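Local coordinates for protein subdomain of Desmoplakin Carboxy-Terminal domain (DPCT) (Homo sapiens, PDB 1LM5) that probably binds intermediate filaments through its plakin repeats, helping desmoplakin join the filament network to the desmosome, at residues F15-L20 against L194-S199; I33-T38 against I165-K170; G50-P55 against G70-D75; F118-Y123 against Q154-T159; L128-V133 against I143-I148. All blocks are in the same frame, centred on the assembly; numbering follows the deposited sequence.

Interaction 1: residues F15-L20 against L194-S199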
# COMPACT_ATOMS: atom_id res chain seq x y z
N PHE B 15 -20.45 14.76 -1.95
CA PHE B 15 -20.93 15.56 -3.05
C PHE B 15 -22.23 16.15 -2.54
O PHE B 15 -23.22 15.45 -2.32
CB PHE B 15 -21.20 14.74 -4.31
CG PHE B 15 -21.55 15.59 -5.49
CD1 PHE B 15 -20.55 16.30 -6.16
CD2 PHE B 15 -22.88 15.76 -5.87
CE1 PHE B 15 -20.88 17.19 -7.19
CE2 PHE B 15 -23.23 16.64 -6.91
CZ PHE B 15 -22.22 17.36 -7.57
N ASP B 16 -22.20 17.45 -2.28
CA ASP B 16 -23.37 18.16 -1.80
C ASP B 16 -24.30 18.35 -2.99
O ASP B 16 -24.08 19.22 -3.84
CB ASP B 16 -22.93 19.50 -1.21
CG ASP B 16 -24.09 20.32 -0.67
OD1 ASP B 16 -23.82 21.25 0.10
OD2 ASP B 16 -25.25 20.05 -1.03
N THR B 17 -25.32 17.50 -3.06
CA THR B 17 -26.28 17.52 -4.15
C THR B 17 -26.98 18.85 -4.32
O THR B 17 -27.13 19.34 -5.44
CB THR B 17 -27.36 16.42 -3.95
OG1 THR B 17 -26.73 15.14 -3.94
CG2 THR B 17 -28.38 16.48 -5.07
N GLU B 18 -27.42 19.44 -3.22
CA GLU B 18 -28.11 20.71 -3.27
C GLU B 18 -27.25 21.79 -3.91
O GLU B 18 -27.75 22.61 -4.69
CB GLU B 18 -28.53 21.15 -1.86
CG GLU B 18 -29.22 22.51 -1.82
CD GLU B 18 -29.83 22.82 -0.46
OE1 GLU B 18 -30.64 22.00 0.03
OE2 GLU B 18 -29.50 23.88 0.11
N ASN B 19 -25.97 21.79 -3.58
CA ASN B 19 -25.05 22.79 -4.11
C ASN B 19 -24.20 22.27 -5.25
O ASN B 19 -23.30 22.96 -5.72
CB ASN B 19 -24.14 23.31 -2.99
CG ASN B 19 -24.89 24.13 -1.97
OD1 ASN B 19 -25.57 25.10 -2.32
ND2 ASN B 19 -24.79 23.75 -0.70
N LEU B 20 -24.49 21.05 -5.69
CA LEU B 20 -23.75 20.42 -6.79
C LEU B 20 -22.25 20.66 -6.68
O LEU B 20 -21.62 21.15 -7.61
CB LEU B 20 -24.25 20.96 -8.13
CG LEU B 20 -25.73 20.67 -8.42
CD1 LEU B 20 -26.14 21.37 -9.72
CD2 LEU B 20 -25.95 19.18 -8.52
N LEU B 194 -16.84 9.85 -3.99
CA LEU B 194 -17.70 10.75 -3.25
C LEU B 194 -19.02 10.10 -2.90
O LEU B 194 -19.53 9.25 -3.63
CB LEU B 194 -18.02 12.00 -4.08
CG LEU B 194 -16.89 12.72 -4.81
CD1 LEU B 194 -17.41 14.03 -5.38
CD2 LEU B 194 -15.74 12.97 -3.85
N LEU B 195 -19.58 10.52 -1.77
CA LEU B 195 -20.86 10.04 -1.31
C LEU B 195 -21.78 11.25 -1.38
O LEU B 195 -21.45 12.31 -0.85
CB LEU B 195 -20.78 9.59 0.14
CG LEU B 195 -21.14 8.16 0.50
CD1 LEU B 195 -21.32 8.07 2.01
CD2 LEU B 195 -22.38 7.72 -0.24
N GLU B 196 -22.93 11.11 -2.04
CA GLU B 196 -23.85 12.23 -2.13
C GLU B 196 -24.51 12.50 -0.78
O GLU B 196 -24.73 11.58 0.01
CB GLU B 196 -24.93 11.95 -3.17
CG GLU B 196 -24.40 11.95 -4.58
CD GLU B 196 -25.49 11.73 -5.61
OE1 GLU B 196 -25.16 11.68 -6.82
OE2 GLU B 196 -26.67 11.60 -5.23
N ALA B 197 -24.81 13.77 -0.52
CA ALA B 197 -25.45 14.17 0.72
C ALA B 197 -26.45 15.27 0.41
O ALA B 197 -26.19 16.14 -0.43
CB ALA B 197 -24.42 14.67 1.71
N ALA B 198 -27.58 15.23 1.09
CA ALA B 198 -28.64 16.22 0.90
C ALA B 198 -29.18 16.58 2.27
O ALA B 198 -29.01 15.82 3.23
CB ALA B 198 -29.75 15.64 0.03
N SER B 199 -29.82 17.75 2.36
CA SER B 199 -30.41 18.22 3.61
C SER B 199 -31.87 17.80 3.68
O SER B 199 -32.51 17.63 2.64
CB SER B 199 -30.36 19.75 3.71
OG SER B 199 -29.05 20.21 3.96
O HOH W 1 -27.23 18.63 -0.53
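Phe15 pairs with Glu196, and Asp16 with Ala197, in two successive parallel beta bridges between strands 11-16 and 193-197, the two inner strands of a four-stranded mixed sheet built from both ends of the chain. Phe15 N donates to Leu195 O (2.9 Å), Ala197 N returns a bond to Phe15 O (2.9 Å), and past the first strand Thr17 N still reaches Ala197 O (3.1 Å). Phe15 O also receives a CA-H contact from Glu196 CA at 3.3 Å. Apolar packing comes from Phe15: with CG anti to the backbone N (chi1 -174°), the end of the ring leads away from the partner strand while CB and CD1 each lie 4.0 Å from Leu194 CD1, and Met185 of the edge strand touches this side chain as well. On the other face, Ala197 brings only a methyl group, which suits a place where Ile14, Ile33 and Pro169 press in. The polar part centres on Asp16. Its OD2 accepts from Asn19 N in an Asx motif, while OD1 accepts from Asn19 ND2 and makes a salt bridge to Arg31, so the acid fixes the turn that leaves the strand. Thr17 OG1 rests 3.7 Å from Glu196 CB and, buried here, finds no polar partner. One water ties the turn to the strand, accepting from Glu18 N and donating to both Asp16 OD2 and Ala197 O, the last at 2.7 Å.

Interaction 2: residues I33-T38 against I165-K170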
# COMPACT_ATOMS: atom_id res chain seq x y z
N ILE B 33 -25.43 18.07 6.53
CA ILE B 33 -25.94 17.11 5.55
C ILE B 33 -25.39 15.71 5.81
O ILE B 33 -25.90 14.72 5.28
CB ILE B 33 -25.64 17.56 4.10
CG1 ILE B 33 -24.14 17.71 3.86
CG2 ILE B 33 -26.36 18.88 3.84
CD1 ILE B 33 -23.80 18.06 2.41
N VAL B 34 -24.34 15.65 6.63
CA VAL B 34 -23.73 14.39 7.05
C VAL B 34 -23.68 14.51 8.58
O VAL B 34 -23.17 15.50 9.10
CB VAL B 34 -22.28 14.24 6.53
CG1 VAL B 34 -21.68 12.94 7.04
CG2 VAL B 34 -22.25 14.30 5.01
N ASP B 35 -24.24 13.54 9.30
CA ASP B 35 -24.21 13.63 10.76
C ASP B 35 -22.79 13.37 11.23
O ASP B 35 -22.03 12.67 10.57
CB ASP B 35 -25.18 12.63 11.40
CG ASP B 35 -24.72 11.20 11.23
OD1 ASP B 35 -25.06 10.59 10.20
OD2 ASP B 35 -24.02 10.70 12.12
N SER B 36 -22.43 13.93 12.39
CA SER B 36 -21.08 13.79 12.89
C SER B 36 -20.59 12.37 13.12
O SER B 36 -19.39 12.10 13.00
CB SER B 36 -20.92 14.58 14.19
OG SER B 36 -21.61 13.93 15.24
N ILE B 37 -21.48 11.46 13.47
CA ILE B 37 -21.04 10.09 13.70
C ILE B 37 -20.69 9.42 12.38
O ILE B 37 -19.65 8.77 12.25
CB ILE B 37 -22.10 9.27 14.44
CG1 ILE B 37 -22.31 9.85 15.84
CG2 ILE B 37 -21.65 7.81 14.57
CD1 ILE B 37 -23.43 9.16 16.60
N THR B 38 -21.56 9.58 11.40
CA THR B 38 -21.31 9.00 10.09
C THR B 38 -20.05 9.66 9.52
O THR B 38 -19.18 8.99 8.97
CB THR B 38 -22.48 9.27 9.14
OG1 THR B 38 -23.63 8.57 9.61
CG2 THR B 38 -22.14 8.83 7.71
N ILE B 165 -23.40 0.89 10.06
CA ILE B 165 -22.83 1.90 10.94
C ILE B 165 -22.90 3.32 10.41
O ILE B 165 -22.48 4.25 11.10
CB ILE B 165 -21.36 1.57 11.24
CG1 ILE B 165 -20.54 1.62 9.95
CG2 ILE B 165 -21.26 0.18 11.87
CD1 ILE B 165 -19.06 1.36 10.15
N LEU B 166 -23.41 3.50 9.20
CA LEU B 166 -23.47 4.83 8.63
C LEU B 166 -24.89 5.27 8.31
O LEU B 166 -25.76 4.45 8.04
CB LEU B 166 -22.67 4.89 7.33
CG LEU B 166 -21.28 4.26 7.29
CD1 LEU B 166 -20.66 4.50 5.92
CD2 LEU B 166 -20.40 4.87 8.37
N THR B 167 -25.11 6.58 8.37
CA THR B 167 -26.39 7.12 7.98
C THR B 167 -26.06 7.65 6.61
O THR B 167 -25.24 8.56 6.47
CB THR B 167 -26.82 8.28 8.87
OG1 THR B 167 -27.09 7.79 10.19
CG2 THR B 167 -28.06 8.93 8.30
N CYS B 168 -26.65 7.04 5.58
CA CYS B 168 -26.42 7.46 4.21
C CYS B 168 -26.77 8.94 4.16
O CYS B 168 -27.90 9.33 4.44
CB CYS B 168 -27.32 6.67 3.26
SG CYS B 168 -27.05 7.00 1.51
N PRO B 169 -25.79 9.79 3.81
CA PRO B 169 -25.98 11.25 3.74
C PRO B 169 -27.09 11.72 2.82
O PRO B 169 -27.60 12.82 2.99
CB PRO B 169 -24.61 11.74 3.27
CG PRO B 169 -23.68 10.75 3.86
CD PRO B 169 -24.39 9.44 3.56
N LYS B 170 -27.45 10.90 1.84
CA LYS B 170 -28.52 11.30 0.93
C LYS B 170 -29.88 10.79 1.41
O LYS B 170 -30.80 11.57 1.67
CB LYS B 170 -28.24 10.79 -0.48
CG LYS B 170 -29.26 11.28 -1.50
CD LYS B 170 -29.05 10.69 -2.87
CE LYS B 170 -30.11 11.18 -3.84
NZ LYS B 170 -29.86 10.68 -5.23
O HOH W 2 -25.31 11.15 7.36
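Thr38 and Thr167 meet through one well-formed hydrogen bond at the start of helix 36-47, where the chain passes the short strand 166-167. Thr167 N donates to Thr38 OG1 at 2.8 Å with an angle of 157° at the hydrogen. The same hydroxyl gives its own proton to Asp35 OD1, on the syn side of the carboxylate, so it is gripped both as acceptor and as donor. Asp35 is the N-cap of the helix: its other oxygen, OD2, takes Thr38 N at 2.8 Å from above the carboxylate plane. The aspartate manages this because CG sits between the backbone N and the carbonyl carbon (chi1 70°), which folds the acid back over the first turn. A water adds a second, indirect link, accepting from Asp35 N and donating to Thr167 O. Thr167 OG1 itself turns to Lys174. Apolar contacts flank the polar core. Val34 CG2 lies 3.9 Å from Pro169 CB, the two side chains running side by side, and on the other flank Thr38 CG2 touches Leu166 CB at 4.0 Å. Pro169 also packs on Leu195 and Ala197, which ties the contact to strand 193-197 of the four-stranded sheet. Because one threonine oxygen joins helix cap and strand, the hydroxyl is held in orientation by a donor on the strand and an acceptor at the cap, and the amino end of the helix would probably help to keep the capping carboxylate negatively charged.

Interaction 3: residues G50-P55 against G70-D75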
# COMPACT_ATOMS: atom_id res chain seq x y z
N GLY B 50 -4.55 4.65 6.09
CA GLY B 50 -3.38 5.41 5.68
C GLY B 50 -3.41 6.90 5.87
O GLY B 50 -2.36 7.54 5.88
N GLY B 51 -4.59 7.47 6.01
CA GLY B 51 -4.66 8.90 6.23
C GLY B 51 -5.96 9.55 5.82
O GLY B 51 -6.69 9.05 4.97
N ILE B 52 -6.24 10.68 6.46
CA ILE B 52 -7.42 11.45 6.14
C ILE B 52 -7.19 11.87 4.69
O ILE B 52 -6.10 12.32 4.33
CB ILE B 52 -7.52 12.68 7.05
CG1 ILE B 52 -7.64 12.21 8.51
CG2 ILE B 52 -8.72 13.52 6.66
CD1 ILE B 52 -8.85 11.30 8.76
N ILE B 53 -8.20 11.70 3.85
CA ILE B 53 -8.02 12.04 2.45
C ILE B 53 -8.33 13.50 2.17
O ILE B 53 -9.43 13.97 2.48
CB ILE B 53 -8.90 11.14 1.56
CG1 ILE B 53 -8.53 9.68 1.80
CG2 ILE B 53 -8.71 11.52 0.07
CD1 ILE B 53 -9.43 8.68 1.11
N HIS B 54 -7.38 14.21 1.59
CA HIS B 54 -7.63 15.61 1.29
C HIS B 54 -8.68 15.58 0.18
O HIS B 54 -8.46 14.98 -0.86
CB HIS B 54 -6.38 16.33 0.83
CG HIS B 54 -6.58 17.80 0.68
ND1 HIS B 54 -7.42 18.34 -0.26
CD2 HIS B 54 -6.12 18.84 1.42
CE1 HIS B 54 -7.48 19.65 -0.10
NE2 HIS B 54 -6.70 19.98 0.92
N PRO B 55 -9.82 16.23 0.39
CA PRO B 55 -10.89 16.24 -0.61
C PRO B 55 -10.57 16.70 -2.02
O PRO B 55 -11.24 16.28 -2.96
CB PRO B 55 -11.97 17.08 0.05
CG PRO B 55 -11.21 18.03 0.88
CD PRO B 55 -10.11 17.18 1.48
N GLY B 70 -7.56 22.13 7.88
CA GLY B 70 -8.99 22.34 7.99
C GLY B 70 -9.80 21.20 7.41
O GLY B 70 -11.02 21.32 7.26
N VAL B 71 -9.14 20.10 7.09
CA VAL B 71 -9.83 18.95 6.52
C VAL B 71 -10.71 18.31 7.58
O VAL B 71 -11.75 17.73 7.27
CB VAL B 71 -8.84 17.93 5.95
CG1 VAL B 71 -9.59 16.69 5.48
CG2 VAL B 71 -8.08 18.56 4.79
N ILE B 72 -10.28 18.41 8.84
CA ILE B 72 -11.05 17.90 9.97
C ILE B 72 -10.79 18.88 11.10
O ILE B 72 -9.74 19.54 11.12
CB ILE B 72 -10.60 16.49 10.45
CG1 ILE B 72 -9.21 16.55 11.07
CG2 ILE B 72 -10.60 15.50 9.27
CD1 ILE B 72 -8.67 15.19 11.51
N ASP B 73 -11.72 18.99 12.03
CA ASP B 73 -11.53 19.91 13.15
C ASP B 73 -10.83 19.19 14.30
O ASP B 73 -10.68 17.97 14.28
CB ASP B 73 -12.86 20.53 13.58
CG ASP B 73 -13.83 19.52 14.17
OD1 ASP B 73 -15.05 19.75 14.06
OD2 ASP B 73 -13.38 18.51 14.76
N GLN B 74 -10.38 19.97 15.28
CA GLN B 74 -9.66 19.43 16.43
C GLN B 74 -10.36 18.31 17.17
O GLN B 74 -9.76 17.27 17.45
CB GLN B 74 -9.36 20.56 17.42
CG GLN B 74 -8.51 21.70 16.88
CD GLN B 74 -9.34 22.81 16.27
OE1 GLN B 74 -8.85 23.93 16.09
NE2 GLN B 74 -10.60 22.52 15.95
N ASP B 75 -11.63 18.51 17.52
CA ASP B 75 -12.37 17.48 18.24
C ASP B 75 -12.44 16.18 17.43
O ASP B 75 -12.26 15.09 17.99
CB ASP B 75 -13.77 17.99 18.57
CG ASP B 75 -13.75 19.03 19.67
OD1 ASP B 75 -14.75 19.76 19.84
OD2 ASP B 75 -12.72 19.11 20.39
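Ile52 and Val71 form the tight centre of this contact, in which strand 52-53 of a two-stranded antiparallel hairpin packs on the turn between helices 63-68 and 74-88, both segments belonging to a plectin-repeat sequence. The closest approach is 3.5 Å, from Ile52 CG2 to Val71 CG1, shorter than ordinary carbon packing; the two side chains slide past each other in opposite directions. Ile52 CG2 also meets Ile72 CG2 at 3.8 Å. In Ile72 it is CG1 that lies between the backbone N and the carbonyl carbon (chi1 68°), which leaves CG2 as the branch that meets Ile52. Branched aliphatic residues suit this spot, because Ala66, Ala47, Leu43 and Leu80 from three surrounding helices close round the two isoleucines. Val71 reaches this core directly after Gly70, whose positive phi ends helix 63-68 in a Schellman motif. The other side is looser. Pro55 and His54 are partly exposed, and Pro55 CD stays 4.1 Å from Val71 CG1, the rigid proline ring offering a carbon surface to the valine. The two methyls of Val71 thus divide the work: CG1 serves the tight centre and CG2 turns to the histidine. The imidazole of His54 is held by its ND1, which bonds to Thr56 N, and its CD2 carbon faces Val71: His54 CD2 lies 3.9 Å from Val71 CG2, with the two side chains crossing at about a right angle.

Interaction 4: residues F118-Y123 against Q154-T159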
# COMPACT_ATOMS: atom_id res chain seq x y z
N PHE B 118 -12.95 -0.57 11.83
CA PHE B 118 -11.65 -0.37 11.22
C PHE B 118 -11.24 -1.53 10.33
O PHE B 118 -10.80 -1.33 9.20
CB PHE B 118 -10.61 -0.13 12.32
CG PHE B 118 -10.95 1.03 13.23
CD1 PHE B 118 -10.34 1.13 14.48
CD2 PHE B 118 -11.86 2.01 12.84
CE1 PHE B 118 -10.62 2.20 15.32
CE2 PHE B 118 -12.15 3.09 13.68
CZ PHE B 118 -11.52 3.18 14.93
N LEU B 119 -11.39 -2.75 10.83
CA LEU B 119 -11.06 -3.92 10.04
C LEU B 119 -11.87 -3.94 8.75
O LEU B 119 -11.35 -4.25 7.67
CB LEU B 119 -11.33 -5.19 10.83
CG LEU B 119 -10.47 -5.33 12.08
CD1 LEU B 119 -10.93 -6.55 12.89
CD2 LEU B 119 -9.03 -5.48 11.67
N GLU B 120 -13.15 -3.61 8.85
CA GLU B 120 -14.00 -3.61 7.68
C GLU B 120 -13.61 -2.52 6.70
O GLU B 120 -13.57 -2.76 5.49
CB GLU B 120 -15.45 -3.43 8.11
CG GLU B 120 -15.91 -4.60 8.97
CD GLU B 120 -17.26 -4.36 9.58
OE1 GLU B 120 -17.70 -3.19 9.60
OE2 GLU B 120 -17.86 -5.34 10.07
N PHE B 121 -13.33 -1.34 7.22
CA PHE B 121 -12.91 -0.24 6.38
C PHE B 121 -11.69 -0.67 5.58
O PHE B 121 -11.62 -0.45 4.38
CB PHE B 121 -12.52 0.97 7.23
CG PHE B 121 -13.67 1.62 7.93
CD1 PHE B 121 -13.46 2.33 9.12
CD2 PHE B 121 -14.96 1.58 7.40
CE1 PHE B 121 -14.51 2.98 9.76
CE2 PHE B 121 -16.02 2.23 8.03
CZ PHE B 121 -15.79 2.94 9.22
N GLN B 122 -10.72 -1.27 6.26
CA GLN B 122 -9.51 -1.71 5.58
C GLN B 122 -9.84 -2.80 4.59
O GLN B 122 -9.47 -2.73 3.42
CB GLN B 122 -8.48 -2.21 6.60
CG GLN B 122 -8.01 -1.13 7.57
CD GLN B 122 -7.08 -1.66 8.65
OE1 GLN B 122 -6.93 -2.87 8.82
NE2 GLN B 122 -6.47 -0.74 9.40
N TYR B 123 -10.54 -3.82 5.06
CA TYR B 123 -10.90 -4.94 4.22
C TYR B 123 -11.55 -4.51 2.91
O TYR B 123 -11.13 -4.91 1.83
CB TYR B 123 -11.84 -5.87 4.98
CG TYR B 123 -12.14 -7.12 4.22
CD1 TYR B 123 -11.23 -8.16 4.18
CD2 TYR B 123 -13.33 -7.26 3.50
CE1 TYR B 123 -11.48 -9.31 3.45
CE2 TYR B 123 -13.59 -8.40 2.77
CZ TYR B 123 -12.66 -9.42 2.75
OH TYR B 123 -12.90 -10.56 2.01
N GLN B 154 -14.03 -14.97 7.89
CA GLN B 154 -15.31 -15.26 7.27
C GLN B 154 -16.23 -14.05 7.45
O GLN B 154 -16.92 -13.65 6.52
CB GLN B 154 -15.93 -16.49 7.92
CG GLN B 154 -17.03 -17.13 7.12
CD GLN B 154 -16.53 -17.61 5.77
OE1 GLN B 154 -15.38 -18.03 5.63
NE2 GLN B 154 -17.40 -17.56 4.76
N ARG B 155 -16.24 -13.48 8.66
CA ARG B 155 -17.07 -12.31 8.95
C ARG B 155 -16.74 -11.14 8.03
O ARG B 155 -17.63 -10.48 7.49
CB ARG B 155 -16.88 -11.88 10.40
CG ARG B 155 -18.02 -12.23 11.33
CD ARG B 155 -17.61 -12.03 12.78
NE ARG B 155 -16.77 -13.13 13.24
CZ ARG B 155 -15.68 -12.98 13.99
NH1 ARG B 155 -15.28 -11.78 14.37
NH2 ARG B 155 -14.98 -14.05 14.33
N LEU B 156 -15.45 -10.87 7.85
CA LEU B 156 -15.01 -9.79 6.99
C LEU B 156 -15.45 -10.04 5.55
O LEU B 156 -15.88 -9.12 4.85
CB LEU B 156 -13.49 -9.65 7.03
CG LEU B 156 -12.94 -9.02 8.30
CD1 LEU B 156 -11.42 -9.09 8.27
CD2 LEU B 156 -13.43 -7.58 8.41
N GLN B 157 -15.33 -11.28 5.12
CA GLN B 157 -15.70 -11.65 3.76
C GLN B 157 -17.18 -11.42 3.47
O GLN B 157 -17.54 -11.01 2.36
CB GLN B 157 -15.36 -13.12 3.52
CG GLN B 157 -15.90 -13.69 2.23
CD GLN B 157 -16.02 -15.19 2.29
OE1 GLN B 157 -15.03 -15.89 2.50
NE2 GLN B 157 -17.23 -15.70 2.11
N ASP B 158 -18.03 -11.69 4.45
CA ASP B 158 -19.47 -11.50 4.28
C ASP B 158 -19.81 -10.02 4.36
O ASP B 158 -20.56 -9.58 5.24
CB ASP B 158 -20.24 -12.27 5.35
CG ASP B 158 -21.74 -12.20 5.15
OD1 ASP B 158 -22.49 -12.62 6.06
OD2 ASP B 158 -22.17 -11.73 4.08
N THR B 159 -19.26 -9.25 3.44
CA THR B 159 -19.47 -7.81 3.40
C THR B 159 -20.94 -7.44 3.43
O THR B 159 -21.32 -6.39 3.95
CB THR B 159 -18.82 -7.19 2.14
OG1 THR B 159 -19.41 -7.76 0.96
CG2 THR B 159 -17.32 -7.45 2.13
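A helix-on-helix seam inside the second plectin repeat is filled by Leu156, which reaches from the last turn of helix 150-157 to Tyr123, Glu120 and Leu119 on helix 112-124. Its CB sits over the centre of one face of the Tyr123 ring, a CH-pi contact of 4.0 Å to the centroid and only 12° off the ring normal. CG of Tyr123 lies anti to the backbone N (chi1 -174°), and the ring thus extends across to the neighbouring helix. Further out, Leu156 CD2 wedges against the first helix, 4.0 Å from Leu119 CB and 3.9 Å from Glu120 CG; here the glutamate serves through its methylene rather than its acid. Thr159 CG2 meets the edge of the tyrosine at CE2 (3.9 Å), and Tyr123 OH passes 3.5 Å from Gln157 CA. The carbonyl oxygen of Leu156, lying against the same ring, is satisfied by Tyr162 OH. Past the helix end, Asp158 makes an inverse gamma turn that brings Thr159 round to the ring. Arg151 of the second subunit adds a cation-pi contact to Tyr123, so the ring also takes part in the contact between the two subunits of the assembly. The result is a pair of helical segments of one plectin-repeat sequence, packed through a leucine and a tyrosine ring in CH-pi contact.

Interaction 5: residues L128-V133 against I143-I148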
# COMPACT_ATOMS: atom_id res chain seq x y z
N LEU B 128 -6.67 -5.85 5.03
CA LEU B 128 -6.27 -5.42 6.35
C LEU B 128 -4.88 -4.84 6.33
O LEU B 128 -4.04 -5.25 5.52
CB LEU B 128 -6.31 -6.58 7.33
CG LEU B 128 -7.68 -7.23 7.51
CD1 LEU B 128 -7.60 -8.20 8.68
CD2 LEU B 128 -8.73 -6.16 7.77
N VAL B 129 -4.65 -3.89 7.22
CA VAL B 129 -3.36 -3.24 7.33
C VAL B 129 -2.46 -3.94 8.34
O VAL B 129 -2.89 -4.28 9.44
CB VAL B 129 -3.53 -1.78 7.79
CG1 VAL B 129 -2.16 -1.14 8.04
CG2 VAL B 129 -4.30 -1.00 6.74
N ASP B 130 -1.22 -4.17 7.94
CA ASP B 130 -0.25 -4.74 8.86
C ASP B 130 0.55 -3.53 9.35
O ASP B 130 1.34 -2.96 8.61
CB ASP B 130 0.68 -5.71 8.15
CG ASP B 130 1.76 -6.23 9.07
OD1 ASP B 130 1.81 -5.78 10.24
OD2 ASP B 130 2.56 -7.07 8.62
N PRO B 131 0.33 -3.10 10.61
CA PRO B 131 1.03 -1.95 11.19
C PRO B 131 2.55 -2.10 11.13
O PRO B 131 3.27 -1.11 11.08
CB PRO B 131 0.53 -1.94 12.64
CG PRO B 131 -0.78 -2.64 12.56
CD PRO B 131 -0.52 -3.76 11.61
N GLU B 132 3.01 -3.35 11.13
CA GLU B 132 4.44 -3.64 11.06
C GLU B 132 5.11 -2.98 9.86
O GLU B 132 6.17 -2.37 10.00
CB GLU B 132 4.66 -5.15 10.97
CG GLU B 132 6.07 -5.55 10.60
CD GLU B 132 6.14 -6.95 9.97
OE1 GLU B 132 7.26 -7.40 9.64
OE2 GLU B 132 5.07 -7.59 9.81
N VAL B 133 4.49 -3.11 8.70
CA VAL B 133 5.02 -2.54 7.46
C VAL B 133 4.08 -1.47 6.90
O VAL B 133 4.28 -0.97 5.80
CB VAL B 133 5.20 -3.63 6.40
CG1 VAL B 133 6.20 -4.68 6.88
CG2 VAL B 133 3.85 -4.29 6.09
N ILE B 143 -4.34 -13.95 8.35
CA ILE B 143 -4.58 -15.17 9.13
C ILE B 143 -3.22 -15.75 9.52
O ILE B 143 -3.02 -16.19 10.66
CB ILE B 143 -5.39 -16.19 8.32
CG1 ILE B 143 -6.84 -15.71 8.23
CG2 ILE B 143 -5.30 -17.57 8.95
CD1 ILE B 143 -7.72 -16.60 7.38
N ARG B 144 -2.29 -15.73 8.58
CA ARG B 144 -0.94 -16.23 8.80
C ARG B 144 -0.29 -15.48 9.95
O ARG B 144 0.38 -16.08 10.79
CB ARG B 144 -0.09 -16.02 7.54
CG ARG B 144 1.43 -16.14 7.79
CD ARG B 144 1.82 -17.57 8.07
NE ARG B 144 3.22 -17.70 8.45
CZ ARG B 144 3.69 -17.53 9.68
NH1 ARG B 144 2.87 -17.21 10.67
NH2 ARG B 144 4.99 -17.69 9.92
N LYS B 145 -0.52 -14.17 9.99
CA LYS B 145 0.06 -13.33 11.03
C LYS B 145 -0.70 -13.50 12.34
O LYS B 145 -0.23 -13.07 13.39
CB LYS B 145 -0.00 -11.86 10.61
CG LYS B 145 0.64 -11.58 9.26
CD LYS B 145 2.15 -11.50 9.34
CE LYS B 145 2.60 -10.24 10.07
NZ LYS B 145 4.07 -10.16 10.14
N GLY B 146 -1.86 -14.13 12.27
CA GLY B 146 -2.66 -14.35 13.47
C GLY B 146 -3.51 -13.15 13.86
O GLY B 146 -3.99 -13.06 14.99
N PHE B 147 -3.68 -12.20 12.94
CA PHE B 147 -4.49 -11.02 13.22
C PHE B 147 -5.92 -11.45 13.46
O PHE B 147 -6.58 -10.98 14.39
CB PHE B 147 -4.51 -10.06 12.03
CG PHE B 147 -3.23 -9.32 11.80
CD1 PHE B 147 -3.14 -8.37 10.80
CD2 PHE B 147 -2.11 -9.58 12.58
CE1 PHE B 147 -1.96 -7.69 10.57
CE2 PHE B 147 -0.92 -8.90 12.36
CZ PHE B 147 -0.85 -7.95 11.36
N ILE B 148 -6.39 -12.33 12.59
CA ILE B 148 -7.75 -12.83 12.65
C ILE B 148 -7.68 -14.32 12.37
O ILE B 148 -6.74 -14.80 11.74
CB ILE B 148 -8.61 -12.18 11.55
CG1 ILE B 148 -8.00 -12.50 10.18
CG2 ILE B 148 -8.66 -10.68 11.74
CD1 ILE B 148 -8.76 -11.90 9.00
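The Phe147 ring meets Asp130 at its edge: Asp130 CA lies in the ring plane and Asp130 OD1 near it, 3.6 Å from Phe147 CZ, with carboxylate and ring planes 81° apart. A negative oxygen suits the faintly positive hydrogen rim of a phenyl group. Ser100, Ile137 and Glu103 also pack on the Phe147 side chain, and Pro131 CD reaches the ring obliquely. The carboxylate in turn is approached from above its plane, where Glu132 N donates to Asp130 OD1 at 2.9 Å in an Asx turn after strand 129-130. This strand forms a two-stranded hairpin with 135-136 in the second plectin repeat, and the helix that follows, 139-145, ends at Gly146 in a Schellman motif, which turns Phe147 and Ile148 back onto the hairpin. From the last turn of the helix, Lys145 bends at chi2 and chi3 so that NZ bonds to Glu132 OE2 at 2.8 Å, on the syn side of the acid; its salt bridge to Asp130 OD2 is long, at 3.8 Å. Asp130 OD2 and Glu132 OE2 are only 2.8 Å apart, and the lysine charge probably offsets their repulsion. At the inner end Leu128 and Ile148 meet tip to tip, CD1 to CD1 at 3.9 Å, with both touching Leu156.

In the fold
From the N terminus, strand 11-16 pairs with strand 193-197, so interaction 1 closes a loop over nearly the whole chain and joins the two halves of the four-stranded sheet. Interaction 2 is nested within it, joining the start of helix 36-47 to strand 166-167, and the two touch where Pro169 and Lys170 meet Ala198 and Glu196. Inside interaction 2 lie two separate loops in series, the short one closed by interaction 3 and the larger one by interaction 4, in different plectin repeats. Interaction 5 nests within interaction 4, which it touches through Gln122 with Val129 and Leu156 with Ile148. None of the loops cross. Interactions 1 and 5 lie farthest apart, their centres about 36 Å from each other.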